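Local coordinates for protein alpha-1,2-mannosidase (Bacteroides thetaiotaomicron, PDB 2WW2) that works as a calcium-dependent, inverting alpha-mannosidase of glycoside hydrolase family 92, cleaving alpha-linked mannose in a human gut symbiont, at residues 39-44 against 80-85; 62-67 against 110-115; 94-99 against 144-149; 120-125 against 131-136. One frame throughout, in Å; residues are numbered along the deposited sequence. Where two conformers were deposited one is given.

Contact 1. Residues 39-44 against 80-85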
loop_
_atom_site.group_PDB
_atom_site.type_symbol
_atom_site.label_atom_id
_atom_site.label_comp_id
_atom_site.label_asym_id
_atom_site.label_seq_id
_atom_site.Cartn_x
_atom_site.Cartn_y
_atom_site.Cartn_z
ATOM N N ASN A 39 23.344 32.105 20.042
ATOM C CA ASN A 39 22.068 31.935 20.731
ATOM C C ASN A 39 20.940 32.214 19.745
ATOM O O ASN A 39 21.007 33.213 19.007
ATOM C CB ASN A 39 21.940 32.897 21.931
ATOM C CG ASN A 39 23.036 32.704 22.985
ATOM O OD1 ASN A 39 23.608 33.688 23.517
ATOM N ND2 ASN A 39 23.311 31.462 23.318
ATOM N N PHE A 40 19.939 31.343 19.709
ATOM C CA PHE A 40 18.712 31.599 18.918
ATOM C C PHE A 40 17.593 31.951 19.867
ATOM O O PHE A 40 17.668 31.639 21.067
ATOM C CB PHE A 40 18.243 30.380 18.133
ATOM C CG PHE A 40 19.190 29.912 17.033
ATOM C CD1 PHE A 40 20.235 30.717 16.589
ATOM C CD2 PHE A 40 18.986 28.659 16.432
ATOM C CE1 PHE A 40 21.099 30.291 15.569
ATOM C CE2 PHE A 40 19.843 28.204 15.398
ATOM C CZ PHE A 40 20.895 29.009 14.974
ATOM N N TRP A 41 16.533 32.557 19.329
ATOM C CA TRP A 41 15.358 32.896 20.134
ATOM C C TRP A 41 14.116 32.341 19.439
ATOM O O TRP A 41 14.065 32.290 18.203
ATOM C CB TRP A 41 15.264 34.427 20.370
ATOM C CG TRP A 41 16.303 34.850 21.395
ATOM C CD1 TRP A 41 17.646 35.074 21.175
ATOM C CD2 TRP A 41 16.094 34.993 22.803
ATOM N NE1 TRP A 41 18.270 35.363 22.381
ATOM C CE2 TRP A 41 17.340 35.313 23.387
ATOM C CE3 TRP A 41 14.965 34.881 23.631
ATOM C CZ2 TRP A 41 17.483 35.552 24.756
ATOM C CZ3 TRP A 41 15.116 35.110 24.995
ATOM C CH2 TRP A 41 16.361 35.441 25.537
ATOM N N SER A 42 13.131 31.898 20.222
ATOM C CA SER A 42 11.873 31.384 19.635
ATOM C C SER A 42 10.708 31.508 20.608
ATOM O O SER A 42 10.888 31.350 21.804
ATOM C CB SER A 42 12.070 29.879 19.321
ATOM O OG SER A 42 10.883 29.250 18.833
ATOM N N PRO A 43 9.494 31.692 20.085
ATOM C CA PRO A 43 8.306 31.466 20.887
ATOM C C PRO A 43 8.238 30.012 21.356
ATOM O O PRO A 43 8.735 29.082 20.666
ATOM C CB PRO A 43 7.145 31.736 19.900
ATOM C CG PRO A 43 7.761 31.478 18.529
ATOM C CD PRO A 43 9.175 31.996 18.676
ATOM N N GLN A 44 7.629 29.822 22.516
ATOM C CA GLN A 44 7.484 28.484 23.097
ATOM C C GLN A 44 6.006 28.214 23.436
ATOM O O GLN A 44 5.390 28.968 24.204
ATOM C CB GLN A 44 8.339 28.355 24.362
ATOM C CG GLN A 44 8.089 27.048 25.142
ATOM C CD GLN A 44 8.744 27.079 26.515
ATOM O OE1 GLN A 44 9.466 28.024 26.841
ATOM N NE2 GLN A 44 8.498 26.047 27.322
ATOM N N PHE A 80 16.829 29.493 28.689
ATOM C CA PHE A 80 15.979 30.173 29.656
ATOM C C PHE A 80 14.894 30.887 28.861
ATOM O O PHE A 80 14.961 30.913 27.618
ATOM C CB PHE A 80 16.791 31.133 30.555
ATOM C CG PHE A 80 17.291 32.372 29.869
ATOM C CD1 PHE A 80 16.553 33.549 29.913
ATOM C CD2 PHE A 80 18.526 32.388 29.225
ATOM C CE1 PHE A 80 17.014 34.711 29.291
ATOM C CE2 PHE A 80 18.985 33.566 28.601
ATOM C CZ PHE A 80 18.223 34.715 28.629
ATOM N N SER A 81 13.861 31.406 29.522
ATOM C CA SER A 81 12.822 32.106 28.751
ATOM C C SER A 81 12.417 33.394 29.430
ATOM O O SER A 81 12.639 33.586 30.626
ATOM C CB SER A 81 11.571 31.240 28.519
ATOM O OG SER A 81 10.861 31.027 29.734
ATOM N N ILE A 82 11.786 34.259 28.651
ATOM C CA ILE A 82 11.273 35.517 29.144
ATOM C C ILE A 82 9.815 35.563 28.668
ATOM O O ILE A 82 9.537 35.206 27.532
ATOM C CB ILE A 82 12.053 36.686 28.501
ATOM C CG1 ILE A 82 13.470 36.780 29.078
ATOM C CG2 ILE A 82 11.317 37.999 28.685
ATOM C CD1 ILE A 82 14.396 37.672 28.244
ATOM N N MET A 83 8.890 35.961 29.542
ATOM C CA MET A 83 7.477 35.972 29.188
ATOM C C MET A 83 6.787 37.198 29.775
ATOM O O MET A 83 6.591 37.299 30.980
ATOM C CB MET A 83 6.775 34.690 29.680
ATOM C CG MET A 83 5.323 34.612 29.243
ATOM S SD MET A 83 5.146 34.684 27.433
ATOM C CE MET A 83 3.391 34.377 27.307
ATOM N N PRO A 84 6.415 38.151 28.918
ATOM C CA PRO A 84 5.619 39.256 29.444
ATOM C C PRO A 84 4.179 38.786 29.692
ATOM O O PRO A 84 3.678 37.917 28.973
ATOM C CB PRO A 84 5.700 40.309 28.338
ATOM C CG PRO A 84 5.997 39.543 27.093
ATOM C CD PRO A 84 6.752 38.298 27.497
ATOM N N LEU A 85 3.522 39.332 30.718
ATOM C CA LEU A 85 2.164 38.933 31.065
ATOM C C LEU A 85 1.343 40.167 31.431
ATOM O O LEU A 85 1.858 41.093 32.052
ATOM C CB LEU A 85 2.158 37.984 32.272
ATOM C CG LEU A 85 2.768 36.580 32.128
ATOM C CD1 LEU A 85 2.789 35.923 33.505
ATOM C CD2 LEU A 85 1.984 35.700 31.104
HETATM O O HOH W 1 9.861 28.509 29.492
#
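Strand 40-44, which carries Trp41 and Gln44, and strand 80-85, which carries Phe80, Ser81 and Ile82, are not paired by backbone hydrogen bonds: their axes come no nearer than 8.9 Å and their directions diverge by 58°. The gap is bridged at two places, one aromatic and one polar. At the first, the six-membered ring of Trp41 turns its edge toward the face of Phe80 in an offset T-shaped stack, with centroids 5.5 Å apart and planes at 87°. Trp41 CH2 leads the approach, 3.7 Å from Phe80 CZ. Trp41 CH2 also lies 4.0 Å from Ile82 CD1, so the far corner of the indole is shared by a ring and an aliphatic tip. Trp41 gets there with CG beside its own backbone N (chi1 -75°), which swings the long indole out to the second strand. At the polar place, Gln44 reaches out with an extended chain, and a water joins the strands: it donates to Gln44 OE1 at 2.7 Å and accepts from Ser81 OG, also at 2.7 Å. The amide is fixed in rotation from its other end, since NE2 donates to Gly46 O and Asn48 OD1. Both strands pair antiparallel with strand 60-67, which runs between them in this part of the beta sandwich of the N-terminal domain. Phe80 stacks further on Phe184, while Trp41 leans on Ala131 and Ile82 on Phe133, both of strand 130-136.

Contact 2. Residues 62-67 against 110-115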
loop_
_atom_site.group_PDB
_atom_site.type_symbol
_atom_site.label_atom_id
_atom_site.label_comp_id
_atom_site.label_asym_id
_atom_site.label_seq_id
_atom_site.Cartn_x
_atom_site.Cartn_y
_atom_site.Cartn_z
ATOM N N ARG A 62 3.778 30.072 26.177
ATOM C CA ARG A 62 4.333 30.000 27.542
ATOM C C ARG A 62 5.561 30.882 27.758
ATOM O O ARG A 62 5.883 31.241 28.900
ATOM C CB ARG A 62 4.776 28.572 27.894
ATOM C CG ARG A 62 3.716 27.525 27.685
ATOM C CD ARG A 62 4.184 26.191 28.247
ATOM N NE ARG A 62 3.351 25.127 27.708
ATOM C CZ ARG A 62 2.646 24.283 28.442
ATOM N NH1 ARG A 62 2.669 24.363 29.770
ATOM N NH2 ARG A 62 1.926 23.354 27.839
ATOM N N GLY A 63 6.289 31.185 26.691
ATOM C CA GLY A 63 7.484 32.014 26.852
ATOM C C GLY A 63 8.226 32.265 25.555
ATOM O O GLY A 63 7.838 31.748 24.495
ATOM N N PHE A 64 9.299 33.048 25.655
ATOM C CA PHE A 64 10.209 33.260 24.546
ATOM C C PHE A 64 11.565 32.764 24.989
ATOM O O PHE A 64 12.152 33.305 25.906
ATOM C CB PHE A 64 10.226 34.733 24.124
ATOM C CG PHE A 64 8.879 35.206 23.689
ATOM C CD1 PHE A 64 8.487 35.099 22.359
ATOM C CD2 PHE A 64 7.974 35.708 24.626
ATOM C CE1 PHE A 64 7.214 35.518 21.961
ATOM C CE2 PHE A 64 6.709 36.121 24.247
ATOM C CZ PHE A 64 6.323 36.035 22.906
ATOM N N ARG A 65 12.030 31.711 24.328
ATOM C CA ARG A 65 13.199 30.968 24.778
ATOM C C ARG A 65 14.454 31.420 24.077
ATOM O O ARG A 65 14.451 31.622 22.850
ATOM C CB ARG A 65 13.010 29.483 24.436
ATOM C CG ARG A 65 11.998 28.740 25.308
ATOM C CD ARG A 65 12.700 27.957 26.424
ATOM N NE ARG A 65 13.422 26.799 25.901
ATOM C CZ ARG A 65 12.850 25.683 25.452
ATOM N NH1 ARG A 65 11.523 25.550 25.438
ATOM N NH2 ARG A 65 13.621 24.695 25.007
ATOM N N GLN A 66 15.544 31.538 24.842
ATOM C CA GLN A 66 16.867 31.477 24.268
ATOM C C GLN A 66 17.117 29.988 24.105
ATOM O O GLN A 66 17.110 29.235 25.101
ATOM C CB GLN A 66 17.920 32.058 25.211
ATOM C CG GLN A 66 19.349 31.790 24.680
ATOM C CD GLN A 66 20.428 32.124 25.690
ATOM O OE1 GLN A 66 20.808 31.292 26.532
ATOM N NE2 GLN A 66 20.949 33.326 25.602
ATOM N N THR A 67 17.314 29.546 22.866
ATOM C CA THR A 67 17.411 28.110 22.590
ATOM C C THR A 67 18.639 27.779 21.747
ATOM O O THR A 67 19.159 28.629 21.035
ATOM C CB THR A 67 16.115 27.574 21.875
ATOM O OG1 THR A 67 16.207 26.152 21.705
ATOM C CG2 THR A 67 15.950 28.221 20.494
ATOM N N TYR A 110 14.580 38.093 11.477
ATOM C CA TYR A 110 15.178 39.253 12.121
ATOM C C TYR A 110 14.263 39.847 13.203
ATOM O O TYR A 110 14.638 40.794 13.872
ATOM C CB TYR A 110 15.516 40.336 11.065
ATOM C CG TYR A 110 14.305 40.777 10.284
ATOM C CD1 TYR A 110 13.483 41.801 10.760
ATOM C CD2 TYR A 110 13.967 40.167 9.078
ATOM C CE1 TYR A 110 12.348 42.195 10.046
ATOM C CE2 TYR A 110 12.843 40.546 8.373
ATOM C CZ TYR A 110 12.043 41.565 8.848
ATOM O OH TYR A 110 10.907 41.928 8.129
ATOM N N ASN A 111 13.066 39.280 13.354
ATOM C CA ASN A 111 12.096 39.741 14.328
ATOM C C ASN A 111 10.885 38.812 14.386
ATOM O O ASN A 111 10.309 38.466 13.372
ATOM C CB ASN A 111 11.596 41.167 13.980
ATOM C CG ASN A 111 10.701 41.749 15.069
ATOM O OD1 ASN A 111 11.191 42.305 16.060
ATOM N ND2 ASN A 111 9.395 41.634 14.893
ATOM N N TYR A 112 10.490 38.428 15.591
ATOM C CA TYR A 112 9.231 37.746 15.803
ATOM C C TYR A 112 8.321 38.655 16.623
ATOM O O TYR A 112 8.717 39.149 17.688
ATOM C CB TYR A 112 9.473 36.430 16.553
ATOM C CG TYR A 112 8.186 35.674 16.862
ATOM C CD1 TYR A 112 7.710 34.681 16.006
ATOM C CD2 TYR A 112 7.447 35.966 18.005
ATOM C CE1 TYR A 112 6.514 33.987 16.283
ATOM C CE2 TYR A 112 6.261 35.272 18.305
ATOM C CZ TYR A 112 5.811 34.288 17.446
ATOM O OH TYR A 112 4.650 33.626 17.741
ATOM N N SER A 113 7.110 38.899 16.117
ATOM C CA SER A 113 6.157 39.771 16.807
ATOM C C SER A 113 4.833 39.005 16.983
ATOM O O SER A 113 4.403 38.281 16.084
ATOM C CB SER A 113 5.934 41.054 15.997
ATOM O OG SER A 113 4.938 41.884 16.589
ATOM N N VAL A 114 4.215 39.129 18.150
ATOM C CA VAL A 114 2.904 38.508 18.376
ATOM C C VAL A 114 2.080 39.412 19.287
ATOM O O VAL A 114 2.630 40.089 20.172
ATOM C CB VAL A 114 3.048 37.084 18.958
ATOM C CG1 VAL A 114 3.690 37.140 20.356
ATOM C CG2 VAL A 114 1.700 36.356 19.009
ATOM N N THR A 115 0.775 39.461 19.048
ATOM C CA THR A 115 -0.138 40.164 19.946
ATOM C C THR A 115 -1.093 39.128 20.498
ATOM O O THR A 115 -1.740 38.379 19.739
ATOM C CB THR A 115 -0.907 41.252 19.197
ATOM O OG1 THR A 115 0.040 42.134 18.590
ATOM C CG2 THR A 115 -1.840 42.044 20.140
#
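Tyr112, whose ring rests against Phe64, hands its hydroxyl to Glu105, hydrogen bonding to OE2 of this residue, which with His102 belongs to a sodium site. The phenol is thus held at its polar end by a residue of a metal site, while its ring flank belongs to an apolar contact. Phe64 supplies the other half of that contact with its edge: CE1 lies 3.8 Å from Tyr112 CE2 and 4.0 Å from Tyr112 CD2, and CZ lies 3.8 Å from Val114 CG1. Both partners sit near the plane of the Phe64 ring, and the side chains of Phe64 and Tyr112 cross at about a right angle. The two strands do not pair with each other; both pair antiparallel with strand 98-108 in the N-terminal beta sandwich. Phe64 on one side and Tyr112 and Val114 on the other point toward each other, with the CA atoms of Phe64 and Tyr112 9.9 Å apart. Val114 offers CG1 because that methyl stands between its backbone N and carbonyl carbon (chi1 65°), while CG2 is anti to N. Just before Phe64, Arg62 and Gly63 both face Gln44 in a classic beta bulge, each joined to it by a backbone hydrogen bond. The Phe64 ring also touches Thr122 and Leu124 of strand 121-126, and Tyr112 packs on Pro43 of strand 40-44.

Contact 3. Residues 94-99 against 144-149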
loop_
_atom_site.group_PDB
_atom_site.type_symbol
_atom_site.label_atom_id
_atom_site.label_comp_id
_atom_site.label_asym_id
_atom_site.label_seq_id
_atom_site.Cartn_x
_atom_site.Cartn_y
_atom_site.Cartn_z
ATOM N N LYS A 94 4.041 25.446 33.635
ATOM C CA LYS A 94 2.814 24.647 33.572
ATOM C C LYS A 94 1.582 25.520 33.592
ATOM O O LYS A 94 0.527 25.092 33.149
ATOM C CB LYS A 94 2.737 23.691 34.762
ATOM C CG LYS A 94 3.907 22.720 34.856
ATOM C CD LYS A 94 3.542 21.362 34.286
ATOM C CE LYS A 94 4.569 20.306 34.688
ATOM N NZ LYS A 94 4.330 19.026 33.952
ATOM N N GLU A 95 1.720 26.737 34.116
ATOM C CA GLU A 95 0.602 27.656 34.285
ATOM C C GLU A 95 0.649 28.924 33.416
ATOM O O GLU A 95 -0.348 29.642 33.352
ATOM C CB GLU A 95 0.495 28.098 35.747
ATOM C CG GLU A 95 0.074 26.996 36.673
ATOM C CD GLU A 95 -0.372 27.549 37.997
ATOM O OE1 GLU A 95 0.504 27.948 38.788
ATOM O OE2 GLU A 95 -1.601 27.608 38.232
ATOM N N ARG A 96 1.793 29.220 32.792
ATOM C CA ARG A 96 1.916 30.377 31.911
ATOM C C ARG A 96 1.434 29.975 30.548
ATOM O O ARG A 96 2.204 29.439 29.747
ATOM C CB ARG A 96 3.370 30.861 31.744
ATOM C CG ARG A 96 3.983 31.490 32.944
ATOM C CD ARG A 96 5.348 32.144 32.624
ATOM N NE ARG A 96 6.149 31.403 31.656
ATOM C CZ ARG A 96 7.117 30.538 31.956
ATOM N NH1 ARG A 96 7.431 30.261 33.231
ATOM N NH2 ARG A 96 7.780 29.945 30.969
ATOM N N LEU A 97 0.168 30.215 30.283
ATOM C CA LEU A 97 -0.444 29.790 29.039
ATOM C C LEU A 97 -1.284 30.944 28.552
ATOM O O LEU A 97 -2.349 31.183 29.092
ATOM C CB LEU A 97 -1.383 28.609 29.293
ATOM C CG LEU A 97 -0.835 27.203 29.522
ATOM C CD1 LEU A 97 0.092 26.757 28.423
ATOM C CD2 LEU A 97 -0.177 27.123 30.882
ATOM N N VAL A 98 -0.829 31.652 27.529
ATOM C CA VAL A 98 -1.522 32.850 27.115
ATOM C C VAL A 98 -1.985 32.688 25.671
ATOM O O VAL A 98 -1.159 32.448 24.779
ATOM C CB VAL A 98 -0.607 34.079 27.215
ATOM C CG1 VAL A 98 -1.401 35.351 26.878
ATOM C CG2 VAL A 98 0.009 34.166 28.612
ATOM N N PRO A 99 -3.302 32.809 25.442
ATOM C CA PRO A 99 -3.843 32.557 24.106
ATOM C C PRO A 99 -3.453 33.636 23.083
ATOM O O PRO A 99 -3.433 34.830 23.409
ATOM C CB PRO A 99 -5.377 32.514 24.312
ATOM C CG PRO A 99 -5.640 32.954 25.726
ATOM C CD PRO A 99 -4.330 33.024 26.479
ATOM N N TYR A 144 3.623 42.467 34.016
ATOM C CA TYR A 144 4.720 41.638 34.504
ATOM C C TYR A 144 5.633 41.145 33.401
ATOM O O TYR A 144 5.240 41.044 32.254
ATOM C CB TYR A 144 4.184 40.386 35.176
ATOM C CG TYR A 144 3.240 40.618 36.328
ATOM C CD1 TYR A 144 3.719 40.827 37.621
ATOM C CD2 TYR A 144 1.869 40.590 36.126
ATOM C CE1 TYR A 144 2.839 41.020 38.682
ATOM C CE2 TYR A 144 0.989 40.781 37.171
ATOM C CZ TYR A 144 1.477 40.993 38.441
ATOM O OH TYR A 144 0.585 41.166 39.463
ATOM N N VAL A 145 6.852 40.793 33.784
ATOM C CA VAL A 145 7.671 39.918 32.970
ATOM C C VAL A 145 8.126 38.795 33.890
ATOM O O VAL A 145 8.571 39.059 35.014
ATOM C CB VAL A 145 8.898 40.673 32.406
ATOM C CG1 VAL A 145 9.861 39.696 31.698
ATOM C CG2 VAL A 145 8.444 41.832 31.489
ATOM N N VAL A 146 8.012 37.552 33.422
ATOM C CA VAL A 146 8.528 36.407 34.151
ATOM C C VAL A 146 9.768 35.898 33.436
ATOM O O VAL A 146 9.766 35.736 32.202
ATOM C CB VAL A 146 7.509 35.256 34.237
ATOM C CG1 VAL A 146 8.170 33.974 34.804
ATOM C CG2 VAL A 146 6.301 35.680 35.079
ATOM N N VAL A 147 10.805 35.627 34.227
ATOM C CA VAL A 147 12.018 35.022 33.732
ATOM C C VAL A 147 12.056 33.585 34.274
ATOM O O VAL A 147 11.863 33.353 35.466
ATOM C CB VAL A 147 13.262 35.795 34.183
ATOM C CG1 VAL A 147 14.514 35.084 33.753
ATOM C CG2 VAL A 147 13.257 37.243 33.609
ATOM N N ASP A 148 12.269 32.629 33.380
ATOM C CA ASP A 148 12.191 31.215 33.721
ATOM C C ASP A 148 13.564 30.654 33.391
ATOM O O ASP A 148 13.980 30.653 32.232
ATOM C CB ASP A 148 11.063 30.563 32.902
ATOM C CG ASP A 148 10.929 29.062 33.144
ATOM O OD1 ASP A 148 11.958 28.386 33.367
ATOM O OD2 ASP A 148 9.780 28.561 33.106
ATOM N N ALA A 149 14.295 30.215 34.423
ATOM C CA ALA A 149 15.666 29.760 34.231
ATOM C C ALA A 149 15.747 28.241 34.076
ATOM O O ALA A 149 16.838 27.660 34.113
ATOM C CB ALA A 149 16.585 30.266 35.397
#
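The guanidinium of Arg96 and the carboxylate of Asp148 stand almost perpendicular, their planes 87° apart, and they meet in a buried salt bridge centred on a single oxygen. Arg96 comes end-on with both terminal nitrogens. NH1 lies 2.9 Å from Asp148 OD2 with an N-H...O angle of 157°, meeting OD2 on its anti lone pair, away from OD1. NH2 makes a longer and more bent bond to the same Asp148 OD2, at 3.2 Å, reaching it from out of the carboxylate plane. Relative to the guanidinium, OD2 stays close to the plane, at its edge. A bend in the chain (chi3 -37°) turns the guanidinium toward the acid. Nearer the backbone, Arg96 CD lies 4.0 Å from Val146 CG1, the two side chains crossing obliquely. Other bonds fix both groups: Arg96 NE donates to Arg62 O and NH1 to Met91 O, while Asp148 OD2 also engages Tyr214 OH and Asn48 ND2, and OD1 accepts from Tyr150 N. A leucine in place of Arg96 would probably leave the buried Asp148 carboxylate without its counter-charge and the carbonyl oxygens of Arg62 and Met91 without these donors. Both Arg96 and Asp148 touch Ser81 of strand 80-86, the antiparallel neighbour of strand 143-148, so this salt bridge joins the loop entering strand 98-108 to the face of a sheet in the N-terminal beta sandwich.

Contact 4. Residues 120-125 against 131-136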
loop_
_atom_site.group_PDB
_atom_site.type_symbol
_atom_site.label_atom_id
_atom_site.label_comp_id
_atom_site.label_asym_id
_atom_site.label_seq_id
_atom_site.Cartn_x
_atom_site.Cartn_y
_atom_site.Cartn_z
ATOM N N LEU A 120 -1.860 42.316 24.712
ATOM C CA LEU A 120 -0.449 42.547 24.978
ATOM C C LEU A 120 0.334 42.260 23.702
ATOM O O LEU A 120 0.163 41.205 23.091
ATOM C CB LEU A 120 0.055 41.649 26.118
ATOM C CG LEU A 120 1.519 41.859 26.549
ATOM C CD1 LEU A 120 1.682 41.544 28.065
ATOM C CD2 LEU A 120 2.526 41.041 25.708
ATOM N N GLN A 121 1.188 43.197 23.288
ATOM C CA GLN A 121 1.995 42.964 22.093
ATOM C C GLN A 121 3.452 42.887 22.485
ATOM O O GLN A 121 3.898 43.612 23.372
ATOM C CB GLN A 121 1.777 44.076 21.056
ATOM C CG GLN A 121 2.603 43.893 19.751
ATOM C CD GLN A 121 4.004 44.471 19.840
ATOM O OE1 GLN A 121 4.271 45.371 20.635
ATOM N NE2 GLN A 121 4.911 43.960 19.014
ATOM N N THR A 122 4.200 42.004 21.843
ATOM C CA THR A 122 5.639 41.946 22.079
ATOM C C THR A 122 6.368 41.551 20.803
ATOM O O THR A 122 5.814 40.840 19.960
ATOM C CB THR A 122 5.987 40.986 23.248
ATOM O OG1 THR A 122 7.392 41.062 23.531
ATOM C CG2 THR A 122 5.635 39.565 22.915
ATOM N N SER A 123 7.580 42.071 20.621
ATOM C CA SER A 123 8.447 41.532 19.583
ATOM C C SER A 123 9.884 41.446 20.076
ATOM O O SER A 123 10.273 42.102 21.065
ATOM C CB SER A 123 8.334 42.297 18.261
ATOM O OG SER A 123 9.087 43.496 18.256
ATOM N N LEU A 124 10.655 40.593 19.420
ATOM C CA LEU A 124 12.045 40.416 19.783
ATOM C C LEU A 124 12.880 40.223 18.526
ATOM O O LEU A 124 12.425 39.637 17.544
ATOM C CB LEU A 124 12.204 39.200 20.707
ATOM C CG LEU A 124 11.757 37.839 20.172
ATOM C CD1 LEU A 124 12.602 36.773 20.792
ATOM C CD2 LEU A 124 10.286 37.555 20.452
ATOM N N SER A 125 14.123 40.681 18.589
ATOM C CA SER A 125 15.065 40.544 17.497
ATOM C C SER A 125 16.374 40.102 18.127
ATOM O O SER A 125 16.672 40.477 19.259
ATOM C CB SER A 125 15.239 41.898 16.783
ATOM O OG SER A 125 14.060 42.205 16.035
ATOM N N ALA A 131 19.548 39.542 22.583
ATOM C CA ALA A 131 18.237 39.855 21.987
ATOM C C ALA A 131 17.687 41.117 22.615
ATOM O O ALA A 131 18.067 41.478 23.729
ATOM C CB ALA A 131 17.245 38.691 22.211
ATOM N N VAL A 132 16.762 41.772 21.931
ATOM C CA VAL A 132 16.072 42.911 22.525
ATOM C C VAL A 132 14.592 42.713 22.261
ATOM O O VAL A 132 14.238 42.299 21.169
ATOM C CB VAL A 132 16.586 44.261 21.959
ATOM C CG1 VAL A 132 15.771 45.432 22.504
ATOM C CG2 VAL A 132 18.077 44.459 22.302
ATOM N N PHE A 133 13.762 42.942 23.287
ATOM C CA PHE A 133 12.305 42.843 23.196
ATOM C C PHE A 133 11.709 44.251 23.279
ATOM O O PHE A 133 12.282 45.131 23.939
ATOM C CB PHE A 133 11.720 42.101 24.415
ATOM C CG PHE A 133 12.007 40.614 24.463
ATOM C CD1 PHE A 133 10.967 39.686 24.357
ATOM C CD2 PHE A 133 13.303 40.149 24.645
ATOM C CE1 PHE A 133 11.221 38.315 24.417
ATOM C CE2 PHE A 133 13.561 38.765 24.700
ATOM C CZ PHE A 133 12.525 37.855 24.594
ATOM N N GLU A 134 10.533 44.444 22.684
ATOM C CA GLU A 134 9.677 45.565 23.056
ATOM C C GLU A 134 8.426 44.905 23.625
ATOM O O GLU A 134 8.041 43.826 23.175
ATOM C CB GLU A 134 9.303 46.409 21.830
ATOM C CG GLU A 134 8.350 45.614 20.877
ATOM C CD GLU A 134 7.969 46.339 19.587
ATOM O OE1 GLU A 134 7.936 47.601 19.580
ATOM O OE2 GLU A 134 7.699 45.621 18.578
ATOM N N VAL A 135 7.804 45.504 24.639
ATOM C CA VAL A 135 6.522 45.004 25.103
ATOM C C VAL A 135 5.551 46.183 25.200
ATOM O O VAL A 135 5.892 47.204 25.786
ATOM C CB VAL A 135 6.611 44.329 26.497
ATOM C CG1 VAL A 135 5.220 43.828 26.905
ATOM C CG2 VAL A 135 7.659 43.182 26.528
ATOM N N SER A 136 4.370 46.046 24.595
ATOM C CA SER A 136 3.292 47.009 24.755
ATOM C C SER A 136 2.199 46.399 25.648
ATOM O O SER A 136 1.492 45.474 25.229
ATOM C CB SER A 136 2.722 47.351 23.376
ATOM O OG SER A 136 1.725 48.340 23.464
#
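An antiparallel beta hairpin brings strand 121-126 against strand 130-136, and Glu134 is the residue on which Gln121, Thr122 and Ser123 converge. Glu134 OE2 is gripped by two donors from opposite faces of the carboxylate plane: Ser123 OG at 2.6 Å, on the anti side, and Gln121 NE2 at 3.3 Å, from well above the plane. Glu134 gets there by rising from a CG set between backbone N and carbonyl carbon (chi1 69°) and then running straight. Its other oxygen, OE1, forms a salt bridge with Lys228. An alanine in place of Glu134 would probably leave Ser123 OG and Gln121 NE2 without this shared acceptor and Lys228 without its carboxylate mate. The backbone oxygen Glu134 O is doubly used as well, by Thr122 OG1 at 2.9 Å and Ser123 N at 3.1 Å, again from opposite faces. In the hairpin ladder, Gln121 with Ser136, Ser123 with Glu134 and Ser125 with Val132 are hydrogen-bonded pairs, and Thr122 with Val135 and Leu124 with Phe133 are non-hydrogen-bonded ones. The latter four side chains lie on the apolar face. There Leu124 CB sits over the centre of the Phe133 ring, 3.8 Å from its centroid, in a CH-pi contact, while Thr122 OG1 comes to the ring edge, 3.9 Å from Phe133 CD1. Phe133 and Val135 carry this face on to Ile82 and Pro84 of strand 80-86; on the opposite face Ser125, Val132 and Glu134 touch helix 256-271.

Overall arrangement
All four contacts lie in the N-terminal domain. From the N terminus, contact 1 closes the first loop, from strand 40-44 to strand 80-86. Contact 2 opens inside that loop, at strand 60-67, and closes beyond it at strand 111-116, so the two cross; their centres are about 5 Å apart. Contact 3 opens after contact 1 has closed and crosses contact 2 in turn, ending on strand 143-148. Contact 4, a local hairpin, follows contact 2 and is nested inside the loop of contact 3. Trp41 also touches Leu124, Ala131 and Phe133, tying contact 1 to the hairpin, while strands 111-116 and 121-126 join contact 2 to it through backbone pairing.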